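Local coordinates for pyridoxamine 5-phosphate-dependent dehydrase (Escherichia coli, PDB 2R0T), which catalyses the pyridoxal phosphate-dependent removal of the C3'-hydroxyl from GDP-4-keto-6-deoxy-D-mannose, a combined transamination-deoxygenation on the way to L-colitose, at residues F30-Y35 with N250-E255; L64-L69 with I157-N162; E331-V336 with G368-N373. The protein carries 1 engineered substitution. All blocks are in the same frame, centred on the assembly; numbering follows the deposited sequence.

Contact 1 (F30-Y35 with N250-E255); sequences FTMGEY and NVRPLE. With PGU (N-({3-hydroxy-2-methyl-5-[(phosphonooxy)methyl]pyridin-4-yl}methyl)-L-glutamic acid), chain D.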
loop_
_atom_site.group_PDB
_atom_site.type_symbol
_atom_site.label_atom_id
_atom_site.label_comp_id
_atom_site.label_asym_id
_atom_site.label_seq_id
_atom_site.Cartn_x
_atom_site.Cartn_y
_atom_site.Cartn_z
ATOM N N PHE A 30 8.872 8.189 13.780
ATOM C CA PHE A 30 7.551 7.631 13.465
ATOM C C PHE A 30 7.420 6.619 12.348
ATOM O O PHE A 30 6.542 5.743 12.332
ATOM C CB PHE A 30 6.600 8.794 13.166
ATOM C CG PHE A 30 6.541 9.825 14.273
ATOM C CD1 PHE A 30 7.019 11.110 14.075
ATOM C CD2 PHE A 30 6.039 9.488 15.530
ATOM C CE1 PHE A 30 6.990 12.034 15.106
ATOM C CE2 PHE A 30 6.001 10.406 16.557
ATOM C CZ PHE A 30 6.493 11.672 16.353
ATOM N N THR A 31 8.274 6.824 11.369
ATOM C CA THR A 31 8.321 5.981 10.193
ATOM C C THR A 31 9.160 4.755 10.530
ATOM O O THR A 31 9.970 4.779 11.454
ATOM C CB THR A 31 8.937 6.780 9.059
ATOM O OG1 THR A 31 10.259 7.167 9.450
ATOM C CG2 THR A 31 8.106 8.045 8.900
ATOM N N MET A 32 8.905 3.689 9.779
ATOM C CA MET A 32 9.490 2.361 9.915
ATOM C C MET A 32 10.935 2.283 10.413
ATOM O O MET A 32 11.878 2.639 9.690
ATOM C CB MET A 32 9.264 1.601 8.607
ATOM C CG MET A 32 9.837 0.218 8.601
ATOM S SD MET A 32 9.937 -0.336 6.888
ATOM C CE MET A 32 11.562 0.089 6.376
ATOM N N GLY A 33 11.099 1.824 11.656
ATOM C CA GLY A 33 12.426 1.717 12.271
ATOM C C GLY A 33 12.745 0.548 13.233
ATOM O O GLY A 33 12.584 -0.646 12.923
ATOM N N GLU A 34 13.225 0.924 14.414
ATOM C CA GLU A 34 13.659 -0.006 15.457
ATOM C C GLU A 34 12.636 -1.049 15.806
ATOM O O GLU A 34 12.864 -2.264 15.733
ATOM C CB GLU A 34 13.955 0.802 16.719
ATOM C CG GLU A 34 15.386 1.313 16.762
ATOM C CD GLU A 34 16.305 0.588 15.768
ATOM O OE1 GLU A 34 16.354 -0.676 15.769
ATOM O OE2 GLU A 34 16.981 1.291 14.978
ATOM N N TYR A 35 11.509 -0.509 16.262
ATOM C CA TYR A 35 10.397 -1.345 16.634
ATOM C C TYR A 35 10.037 -2.257 15.471
ATOM O O TYR A 35 9.986 -3.484 15.635
ATOM C CB TYR A 35 9.245 -0.446 17.066
ATOM C CG TYR A 35 9.571 0.362 18.331
ATOM C CD1 TYR A 35 9.780 -0.270 19.550
ATOM C CD2 TYR A 35 9.597 1.754 18.330
ATOM C CE1 TYR A 35 10.040 0.454 20.727
ATOM C CE2 TYR A 35 9.858 2.487 19.510
ATOM C CZ TYR A 35 10.080 1.830 20.711
ATOM O OH TYR A 35 10.323 2.519 21.903
ATOM N N ASN A 250 5.704 1.689 -1.935
ATOM C CA ASN A 250 6.030 2.170 -0.592
ATOM C C ASN A 250 4.853 1.616 0.226
ATOM O O ASN A 250 3.730 2.110 0.122
ATOM C CB ASN A 250 6.148 3.686 -0.443
ATOM C CG ASN A 250 6.068 4.103 0.990
ATOM O OD1 ASN A 250 5.979 3.250 1.858
ATOM N ND2 ASN A 250 6.050 5.391 1.253
ATOM N N VAL A 251 5.073 0.463 0.847
ATOM C CA VAL A 251 4.087 -0.240 1.713
ATOM C C VAL A 251 4.641 -0.511 3.125
ATOM O O VAL A 251 4.327 -1.498 3.799
ATOM C CB VAL A 251 3.439 -1.498 1.105
ATOM C CG1 VAL A 251 2.664 -1.096 -0.129
ATOM C CG2 VAL A 251 4.417 -2.654 0.852
ATOM N N ARG A 252 5.481 0.420 3.554
ATOM C CA ARG A 252 6.119 0.416 4.865
ATOM C C ARG A 252 5.043 0.565 5.932
ATOM O O ARG A 252 4.083 1.385 5.772
ATOM C CB ARG A 252 7.059 1.641 5.003
ATOM C CG ARG A 252 8.198 1.777 3.960
ATOM C CD ARG A 252 9.168 2.975 4.254
ATOM N NE ARG A 252 8.511 4.280 4.113
ATOM C CZ ARG A 252 9.021 5.344 3.504
ATOM N NH1 ARG A 252 10.260 5.264 3.049
ATOM N NH2 ARG A 252 8.312 6.478 3.390
ATOM N N PRO A 253 5.246 -0.176 7.027
ATOM C CA PRO A 253 4.376 -0.062 8.218
ATOM C C PRO A 253 4.905 1.093 9.074
ATOM O O PRO A 253 6.083 1.474 8.979
ATOM C CB PRO A 253 4.599 -1.371 8.985
ATOM C CG PRO A 253 5.835 -2.067 8.326
ATOM C CD PRO A 253 6.315 -1.200 7.187
ATOM N N LEU A 254 4.018 1.665 9.884
ATOM C CA LEU A 254 4.431 2.737 10.782
ATOM C C LEU A 254 5.098 2.166 12.045
ATOM O O LEU A 254 4.770 1.068 12.525
ATOM C CB LEU A 254 3.209 3.552 11.157
ATOM C CG LEU A 254 2.626 4.340 9.989
ATOM C CD1 LEU A 254 1.398 4.962 10.566
ATOM C CD2 LEU A 254 3.646 5.402 9.535
ATOM N N GLU A 255 6.059 2.906 12.580
ATOM C CA GLU A 255 6.795 2.451 13.757
ATOM C C GLU A 255 5.849 1.915 14.874
ATOM O O GLU A 255 6.005 0.792 15.380
ATOM C CB GLU A 255 7.725 3.604 14.165
ATOM C CG GLU A 255 8.957 3.320 14.971
ATOM C CD GLU A 255 9.706 2.075 14.566
ATOM O OE1 GLU A 255 9.336 1.467 13.549
ATOM O OE2 GLU A 255 10.645 1.680 15.300
HETATM N N1 PGU D . 6.500 11.442 -5.642
HETATM C C2 PGU D . 7.278 12.494 -5.470
HETATM C C2A PGU D . 7.465 13.464 -6.604
HETATM C C3 PGU D . 7.934 12.766 -4.269
HETATM O O3 PGU D . 8.690 13.874 -4.144
HETATM C C4 PGU D . 7.826 11.925 -3.171
HETATM C C4A PGU D . 8.548 12.300 -1.840
HETATM C C5 PGU D . 7.032 10.736 -3.452
HETATM C C6 PGU D . 6.382 10.562 -4.670
HETATM C C5A PGU D . 6.816 9.607 -2.469
HETATM O O4P PGU D . 5.579 9.795 -1.793
HETATM P P PGU D . 5.676 9.088 -0.346
HETATM O O1P PGU D . 4.558 9.805 0.568
HETATM O O2P PGU D . 7.165 9.321 0.251
HETATM O O3P PGU D . 5.423 7.526 -0.528
HETATM N N PGU D . 9.902 11.690 -1.847
HETATM C CA PGU D . 10.453 11.605 -0.674
HETATM C CB PGU D . 10.540 10.115 -0.286
HETATM C CG PGU D . 10.134 9.954 1.174
HETATM C CD PGU D . 9.931 8.468 1.478
HETATM O OE1 PGU D . 8.748 7.967 1.455
HETATM O OE2 PGU D . 10.939 7.737 1.771
HETATM C C PGU D . 11.872 12.137 -0.831
HETATM O O PGU D . 12.781 11.802 0.004
HETATM O OXT PGU D . 12.161 12.862 -1.849
HETATM O O HOH W 1 6.683 4.131 8.225
#
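Glu255 OE1 is gripped twice, by Gly33 N at 2.6 Å and by Val36 N. Gly33 N comes from above the carboxylate plane, 65° out of it. Tyr35 N lies on the syn side of the other oxygen, OE2, about 26° out of plane, but so close that the bond is doubtful. CG lies anti to the backbone N (chi1 -157°) and the chain then bends at chi2, which turns the carboxylate into the first turn of helix 34-47. Gly33 is the N-cap there, so OE1 of a glutamate beginning helix 255-286 receives two N-H groups at the start of helix 34-47, whose end would be expected to favour its negative charge. The Tyr35 ring runs across this side chain at about a right angle, its edge against Glu255 CG. Behind the carboxylate, Glu255 N donates to Phe30 O at 2.9 Å. Met32 SD packs on Pro253 CD at 3.7 Å. Separately, a water bridges the backbones of Met32 and Pro253. As in other fold-type I enzymes, the active site is shared between subunits: Arg252 meets the distal carboxylate of the glutamate adduct in the other subunit, Arg252 NH1 donating to OE2 of the adduct at 2.9 Å, while Arg252 NE forms a salt bridge with Glu196 of the second subunit. Asn250 ND2 donates to the phosphate oxygen O3P of the same adduct at 2.9 Å.

Contact 2 (L64-L69 with I157-N162); sequences LMIAAL and ILLEDN. With PGU (N-({3-hydroxy-2-methyl-5-[(phosphonooxy)methyl]pyridin-4-yl}methyl)-L-glutamic acid), chain C.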
loop_
_atom_site.group_PDB
_atom_site.type_symbol
_atom_site.label_atom_id
_atom_site.label_comp_id
_atom_site.label_asym_id
_atom_site.label_seq_id
_atom_site.Cartn_x
_atom_site.Cartn_y
_atom_site.Cartn_z
ATOM N N LEU A 64 3.041 -8.044 -2.408
ATOM C CA LEU A 64 4.461 -8.303 -2.592
ATOM C C LEU A 64 4.796 -9.786 -2.699
ATOM O O LEU A 64 5.806 -10.144 -3.284
ATOM C CB LEU A 64 5.294 -7.676 -1.469
ATOM C CG LEU A 64 5.061 -6.179 -1.269
ATOM C CD1 LEU A 64 5.995 -5.530 -0.245
ATOM C CD2 LEU A 64 4.988 -5.395 -2.536
ATOM N N MET A 65 3.997 -10.647 -2.070
ATOM C CA MET A 65 4.270 -12.075 -2.105
ATOM C C MET A 65 4.272 -12.509 -3.553
ATOM O O MET A 65 5.136 -13.287 -3.980
ATOM C CB MET A 65 3.204 -12.886 -1.356
ATOM C CG MET A 65 3.590 -14.355 -1.370
ATOM S SD MET A 65 2.433 -15.316 -0.444
ATOM C CE MET A 65 0.792 -14.670 -1.086
ATOM N N ILE A 66 3.272 -12.074 -4.308
ATOM C CA ILE A 66 3.243 -12.447 -5.734
ATOM C C ILE A 66 4.309 -11.720 -6.517
ATOM O O ILE A 66 5.061 -12.292 -7.281
ATOM C CB ILE A 66 1.915 -12.100 -6.364
ATOM C CG1 ILE A 66 0.812 -12.892 -5.655
ATOM C CG2 ILE A 66 2.020 -12.025 -7.910
ATOM C CD1 ILE A 66 1.161 -14.318 -5.423
ATOM N N ALA A 67 4.355 -10.421 -6.296
ATOM C CA ALA A 67 5.352 -9.599 -6.942
ATOM C C ALA A 67 6.747 -10.179 -6.862
ATOM O O ALA A 67 7.479 -10.134 -7.862
ATOM C CB ALA A 67 5.386 -8.182 -6.332
ATOM N N ALA A 68 7.181 -10.576 -5.670
ATOM C CA ALA A 68 8.586 -10.976 -5.501
ATOM C C ALA A 68 9.009 -12.037 -6.501
ATOM O O ALA A 68 10.153 -12.062 -6.920
ATOM C CB ALA A 68 8.922 -11.431 -4.034
ATOM N N LEU A 69 8.080 -12.911 -6.871
ATOM C CA LEU A 69 8.351 -14.079 -7.744
ATOM C C LEU A 69 8.781 -13.832 -9.176
ATOM O O LEU A 69 9.207 -14.739 -9.902
ATOM C CB LEU A 69 7.098 -14.972 -7.784
ATOM C CG LEU A 69 6.806 -15.462 -6.378
ATOM C CD1 LEU A 69 5.619 -16.412 -6.372
ATOM C CD2 LEU A 69 8.035 -16.165 -5.809
ATOM N N ILE A 157 5.316 -24.019 -7.128
ATOM C CA ILE A 157 5.480 -23.309 -5.866
ATOM C C ILE A 157 4.252 -23.330 -4.933
ATOM O O ILE A 157 3.097 -23.279 -5.346
ATOM C CB ILE A 157 5.904 -21.872 -6.094
ATOM C CG1 ILE A 157 7.049 -21.832 -7.121
ATOM C CG2 ILE A 157 6.220 -21.216 -4.763
ATOM C CD1 ILE A 157 6.629 -21.565 -8.549
ATOM N N LEU A 158 4.509 -23.439 -3.642
ATOM C CA LEU A 158 3.409 -23.458 -2.697
ATOM C C LEU A 158 3.396 -22.126 -1.924
ATOM O O LEU A 158 4.419 -21.651 -1.464
ATOM C CB LEU A 158 3.531 -24.660 -1.768
ATOM C CG LEU A 158 2.467 -24.580 -0.680
ATOM C CD1 LEU A 158 1.102 -24.903 -1.262
ATOM C CD2 LEU A 158 2.841 -25.537 0.394
ATOM N N LEU A 159 2.229 -21.523 -1.792
ATOM C CA LEU A 159 2.178 -20.226 -1.141
ATOM C C LEU A 159 1.044 -20.305 -0.162
ATOM O O LEU A 159 0.160 -21.111 -0.369
ATOM C CB LEU A 159 1.791 -19.180 -2.181
ATOM C CG LEU A 159 2.825 -18.923 -3.265
ATOM C CD1 LEU A 159 2.357 -17.798 -4.133
ATOM C CD2 LEU A 159 4.059 -18.417 -2.620
ATOM N N GLU A 160 1.053 -19.488 0.890
ATOM C CA GLU A 160 -0.061 -19.482 1.829
ATOM C C GLU A 160 -0.534 -18.081 2.136
ATOM O O GLU A 160 0.283 -17.260 2.590
ATOM C CB GLU A 160 0.341 -20.042 3.218
ATOM C CG GLU A 160 0.796 -21.517 3.255
ATOM C CD GLU A 160 1.260 -21.933 4.651
ATOM O OE1 GLU A 160 0.375 -22.058 5.550
ATOM O OE2 GLU A 160 2.495 -22.065 4.866
ATOM N N ASP A 161 -1.850 -17.851 2.012
ATOM C CA ASP A 161 -2.465 -16.653 2.606
ATOM C C ASP A 161 -2.935 -17.168 4.014
ATOM O O ASP A 161 -3.835 -18.025 4.158
ATOM C CB ASP A 161 -3.629 -16.106 1.801
ATOM C CG ASP A 161 -4.314 -14.941 2.498
ATOM O OD1 ASP A 161 -4.115 -14.664 3.699
ATOM O OD2 ASP A 161 -5.134 -14.315 1.819
ATOM N N ASN A 162 -2.233 -16.724 5.052
ATOM C CA ASN A 162 -2.528 -17.150 6.417
ATOM C C ASN A 162 -3.116 -15.969 7.167
ATOM O O ASN A 162 -2.856 -15.792 8.359
ATOM C CB ASN A 162 -1.242 -17.603 7.119
ATOM C CG ASN A 162 -1.522 -18.569 8.200
ATOM O OD1 ASN A 162 -2.308 -19.506 8.016
ATOM N ND2 ASN A 162 -0.938 -18.316 9.382
HETATM N N1 PGU C . -6.290 -12.448 3.194
HETATM C C2 PGU C . -7.183 -13.074 3.925
HETATM C C2A PGU C . -7.382 -14.541 3.647
HETATM C C3 PGU C . -7.923 -12.378 4.920
HETATM O O3 PGU C . -8.847 -12.986 5.693
HETATM C C4 PGU C . -7.738 -10.994 5.099
HETATM C C4A PGU C . -8.562 -10.230 6.110
HETATM C C5 PGU C . -6.806 -10.366 4.240
HETATM C C6 PGU C . -6.084 -11.127 3.330
HETATM C C5A PGU C . -6.601 -8.877 4.281
HETATM O O4P PGU C . -5.670 -8.533 5.235
HETATM P P PGU C . -5.865 -7.023 5.619
HETATM O O1P PGU C . -4.782 -6.741 6.758
HETATM O O2P PGU C . -7.323 -6.797 6.172
HETATM O O3P PGU C . -5.747 -6.115 4.347
HETATM N N PGU C . -9.958 -10.093 5.632
HETATM C CA PGU C . -10.756 -9.154 6.487
HETATM C CB PGU C . -10.839 -7.786 5.773
HETATM C CG PGU C . -10.888 -6.699 6.825
HETATM C CD PGU C . -10.355 -5.401 6.246
HETATM O OE1 PGU C . -11.150 -4.411 6.125
HETATM O OE2 PGU C . -9.099 -5.299 5.895
HETATM C C PGU C . -12.193 -9.708 6.660
HETATM O O PGU C . -13.148 -8.911 6.970
HETATM O OXT PGU C . -12.439 -10.960 6.458
#
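Leu159 is the hub. Its CD1 lies 3.9 Å from Ile66 CD1 and 4.2 Å from Leu69 CD1; the Ile66 side chain crosses that of Leu159 at about a right angle, and Leu69 reaches toward it tip to tip. The other branch of Leu159, CD2, touches Met65 SD at 4.1 Å as the two side chains slide past each other in opposite directions. Met65 has CG anti to the backbone N (chi1 -177°) and stays extended through chi2, a course that brings SD to the strand. Around this cluster, helix 58-68 lies against the mixed sheet of the large domain, nearly antiparallel to strand 157-161; the axes of segments 64-68 and 157-161 approach to 10.6 Å at 163°. Met181 and Thr183 of the neighbouring strand extend the floor under Met65. The strand alternates: Leu159 faces the helix, while Glu160 turns to the other side, where backbone N-H groups of Gly176 and Gly179 and the amide of Asn136 hold its carboxylate. At the strand's end Asp161 OD2 comes 2.6 Å from the pyridine N1 of the cofactor adduct, as the aspartate does in fold-type I enzymes, and Thr93 positions it by a hydrogen bond. Within 64-69 the helix meets the strand by packing, without hydrogen bonds; its polar link comes earlier in the helix, from Asn62 to Asp161.

Contact 3 (E331-V336 with G368-N373); sequences ECRPIV and GLFVGN. With PGU (N-({3-hydroxy-2-methyl-5-[(phosphonooxy)methyl]pyridin-4-yl}methyl)-L-glutamic acid), chain C.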
loop_
_atom_site.group_PDB
_atom_site.type_symbol
_atom_site.label_atom_id
_atom_site.label_comp_id
_atom_site.label_asym_id
_atom_site.label_seq_id
_atom_site.Cartn_x
_atom_site.Cartn_y
_atom_site.Cartn_z
ATOM N N GLU A 331 -24.077 -10.747 16.265
ATOM C CA GLU A 331 -23.695 -10.340 14.913
ATOM C C GLU A 331 -23.176 -11.547 14.126
ATOM O O GLU A 331 -22.561 -12.447 14.685
ATOM C CB GLU A 331 -22.579 -9.306 14.950
ATOM C CG GLU A 331 -22.683 -8.204 15.966
ATOM C CD GLU A 331 -21.388 -7.403 15.992
ATOM O OE1 GLU A 331 -20.741 -7.362 14.929
ATOM O OE2 GLU A 331 -20.996 -6.835 17.038
ATOM N N CYS A 332 -23.446 -11.573 12.823
ATOM C CA CYS A 332 -22.982 -12.657 11.952
ATOM C C CYS A 332 -22.732 -12.089 10.566
ATOM O O CYS A 332 -23.068 -10.948 10.267
ATOM C CB CYS A 332 -24.028 -13.764 11.834
ATOM S SG CYS A 332 -25.600 -13.142 11.165
ATOM N N ARG A 333 -22.131 -12.886 9.709
ATOM C CA ARG A 333 -21.863 -12.432 8.355
ATOM C C ARG A 333 -21.709 -13.702 7.524
ATOM O O ARG A 333 -21.799 -14.826 8.038
ATOM C CB ARG A 333 -20.567 -11.650 8.353
ATOM C CG ARG A 333 -19.501 -12.497 9.050
ATOM C CD ARG A 333 -18.149 -11.827 9.103
ATOM N NE ARG A 333 -17.485 -12.048 7.812
ATOM C CZ ARG A 333 -16.328 -11.515 7.413
ATOM N NH1 ARG A 333 -15.684 -10.649 8.181
ATOM N NH2 ARG A 333 -15.824 -11.818 6.221
ATOM N N PRO A 334 -21.514 -13.536 6.228
ATOM C CA PRO A 334 -21.313 -14.710 5.387
ATOM C C PRO A 334 -19.981 -15.351 5.790
ATOM O O PRO A 334 -19.201 -14.773 6.524
ATOM C CB PRO A 334 -21.145 -14.128 3.970
ATOM C CG PRO A 334 -20.980 -12.682 4.114
ATOM C CD PRO A 334 -21.671 -12.315 5.419
ATOM N N ILE A 335 -19.664 -16.526 5.273
ATOM C CA ILE A 335 -18.404 -17.107 5.650
ATOM C C ILE A 335 -17.409 -16.445 4.736
ATOM O O ILE A 335 -17.455 -16.676 3.519
ATOM C CB ILE A 335 -18.403 -18.651 5.444
ATOM C CG1 ILE A 335 -19.260 -19.314 6.520
ATOM C CG2 ILE A 335 -16.983 -19.220 5.496
ATOM C CD1 ILE A 335 -19.708 -20.693 6.164
ATOM N N VAL A 336 -16.468 -15.711 5.345
ATOM C CA VAL A 336 -15.419 -14.989 4.618
ATOM C C VAL A 336 -16.207 -14.119 3.657
ATOM O O VAL A 336 -16.959 -13.290 4.112
ATOM C CB VAL A 336 -14.437 -15.916 3.859
ATOM C CG1 VAL A 336 -13.346 -15.043 3.357
ATOM C CG2 VAL A 336 -13.887 -16.907 4.853
ATOM N N GLY A 368 -24.241 -20.752 4.381
ATOM C CA GLY A 368 -23.371 -20.646 5.527
ATOM C C GLY A 368 -23.511 -19.245 6.060
ATOM O O GLY A 368 -23.972 -18.307 5.378
ATOM N N LEU A 369 -23.086 -19.123 7.299
ATOM C CA LEU A 369 -23.026 -17.830 7.970
ATOM C C LEU A 369 -21.921 -18.074 8.970
ATOM O O LEU A 369 -21.504 -19.225 9.201
ATOM C CB LEU A 369 -24.322 -17.529 8.691
ATOM C CG LEU A 369 -24.922 -18.822 9.230
ATOM C CD1 LEU A 369 -24.994 -18.666 10.734
ATOM C CD2 LEU A 369 -26.305 -18.975 8.660
ATOM N N PHE A 370 -21.521 -16.995 9.617
ATOM C CA PHE A 370 -20.420 -17.020 10.541
ATOM C C PHE A 370 -20.563 -16.041 11.732
ATOM O O PHE A 370 -21.118 -14.930 11.630
ATOM C CB PHE A 370 -19.198 -16.764 9.654
ATOM C CG PHE A 370 -17.972 -16.289 10.379
ATOM C CD1 PHE A 370 -16.862 -17.124 10.480
ATOM C CD2 PHE A 370 -17.886 -14.978 10.879
ATOM C CE1 PHE A 370 -15.657 -16.673 11.145
ATOM C CE2 PHE A 370 -16.713 -14.518 11.533
ATOM C CZ PHE A 370 -15.601 -15.366 11.680
ATOM N N VAL A 371 -20.098 -16.517 12.888
ATOM C CA VAL A 371 -20.104 -15.758 14.128
ATOM C C VAL A 371 -18.706 -15.818 14.678
ATOM O O VAL A 371 -17.998 -16.803 14.440
ATOM C CB VAL A 371 -21.053 -16.289 15.179
ATOM C CG1 VAL A 371 -22.432 -16.175 14.660
ATOM C CG2 VAL A 371 -20.689 -17.697 15.652
ATOM N N GLY A 372 -18.310 -14.749 15.363
ATOM C CA GLY A 372 -16.939 -14.602 15.855
ATOM C C GLY A 372 -16.530 -15.530 17.002
ATOM O O GLY A 372 -17.335 -16.173 17.642
ATOM N N ASN A 373 -15.232 -15.637 17.189
ATOM C CA ASN A 373 -14.647 -16.327 18.308
ATOM C C ASN A 373 -13.672 -15.223 18.817
ATOM O O ASN A 373 -13.259 -14.363 18.026
ATOM C CB ASN A 373 -13.880 -17.544 17.843
ATOM C CG ASN A 373 -13.310 -18.286 19.000
ATOM O OD1 ASN A 373 -13.734 -18.026 20.125
ATOM N ND2 ASN A 373 -12.316 -19.160 18.773
HETATM N N1 PGU C . -6.290 -12.448 3.194
HETATM C C2 PGU C . -7.183 -13.074 3.925
HETATM C C2A PGU C . -7.382 -14.541 3.647
HETATM C C3 PGU C . -7.923 -12.378 4.920
HETATM O O3 PGU C . -8.847 -12.986 5.693
HETATM C C4 PGU C . -7.738 -10.994 5.099
HETATM C C4A PGU C . -8.562 -10.230 6.110
HETATM C C5 PGU C . -6.806 -10.366 4.240
HETATM C C6 PGU C . -6.084 -11.127 3.330
HETATM C C5A PGU C . -6.601 -8.877 4.281
HETATM O O4P PGU C . -5.670 -8.533 5.235
HETATM P P PGU C . -5.865 -7.023 5.619
HETATM O O1P PGU C . -4.782 -6.741 6.758
HETATM O O2P PGU C . -7.323 -6.797 6.172
HETATM O O3P PGU C . -5.747 -6.115 4.347
HETATM N N PGU C . -9.958 -10.093 5.632
HETATM C CA PGU C . -10.756 -9.154 6.487
HETATM C CB PGU C . -10.839 -7.786 5.773
HETATM C CG PGU C . -10.888 -6.699 6.825
HETATM C CD PGU C . -10.355 -5.401 6.246
HETATM O OE1 PGU C . -11.150 -4.411 6.125
HETATM O OE2 PGU C . -9.099 -5.299 5.895
HETATM C C PGU C . -12.193 -9.708 6.660
HETATM O O PGU C . -13.148 -8.911 6.970
HETATM O OXT PGU C . -12.439 -10.960 6.458
HETATM O O HOH W 2 -20.382 -12.711 16.361
HETATM O O HOH W 3 -21.581 -17.457 3.528
#
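Arg333 and Phe370 pair through both backbones: Phe370 N donates to Arg333 O at 2.7 Å, and Arg333 N returns a bond to Phe370 O at 3.0 Å, in the carbonyl plane on a lone pair. This is one antiparallel hydrogen-bonded pair. It lets the irregular 331-336 segment line the side of strand 368-372 away from strand 305-310, to which Leu369 and Val371 are bonded. Two waters lengthen the seam, one linking Glu331 O to Gly372 N, the other accepting from Ile335 N and donating weakly to Gly368 O. The guanidinium of Arg333 folds back over its own segment, Arg333 NH2 giving Val336 O a bond of 2.8 Å that lies close to the guanidinium plane but above that of the carbonyl. With chi1 at 51°, the aliphatic stem runs beside the Phe370 ring, pointing the same way, and Arg333 CG lies 3.5 Å from Phe370 CD2. At one end of the pair Ile335 CD1 rests on Gly368 CA at 3.7 Å, and at the other Cys332 CB meets Val371 CG1 at 4.0 Å. Phe238 and Phe242 of the second subunit pack on Cys332, Pro334 and Arg333. With its backbone, stem and NH2 all held, Arg333 presents NH1 edge on to the adduct's alpha-carboxylate; the bond from Arg333 NH1 to O of the adduct is weak at 3.3 Å, and the attraction is probably largely electrostatic.

In the fold
Along the chain, 64-69 and 157-162 both fall between the two halves of contact 1, and contact 3 follows after contact 1 has closed. Contacts 1 and 2 have centres about 22 Å apart yet touch, Val251 CG2 lying 3.5 Å from Leu64 CD1, so the loop leading to helix 255-286 rests on helix 58-68. Contact 3 borders the small three-stranded sheet along its edge strand 368-372, its centre about 27 Å from that of contact 2 and about 33 Å from that of contact 1. Contacts 2 and 3 reach the same adduct, at its pyridine and its alpha-carboxylate ends, while contact 1 serves the other one. Each active site of the dimer thus draws on both subunits.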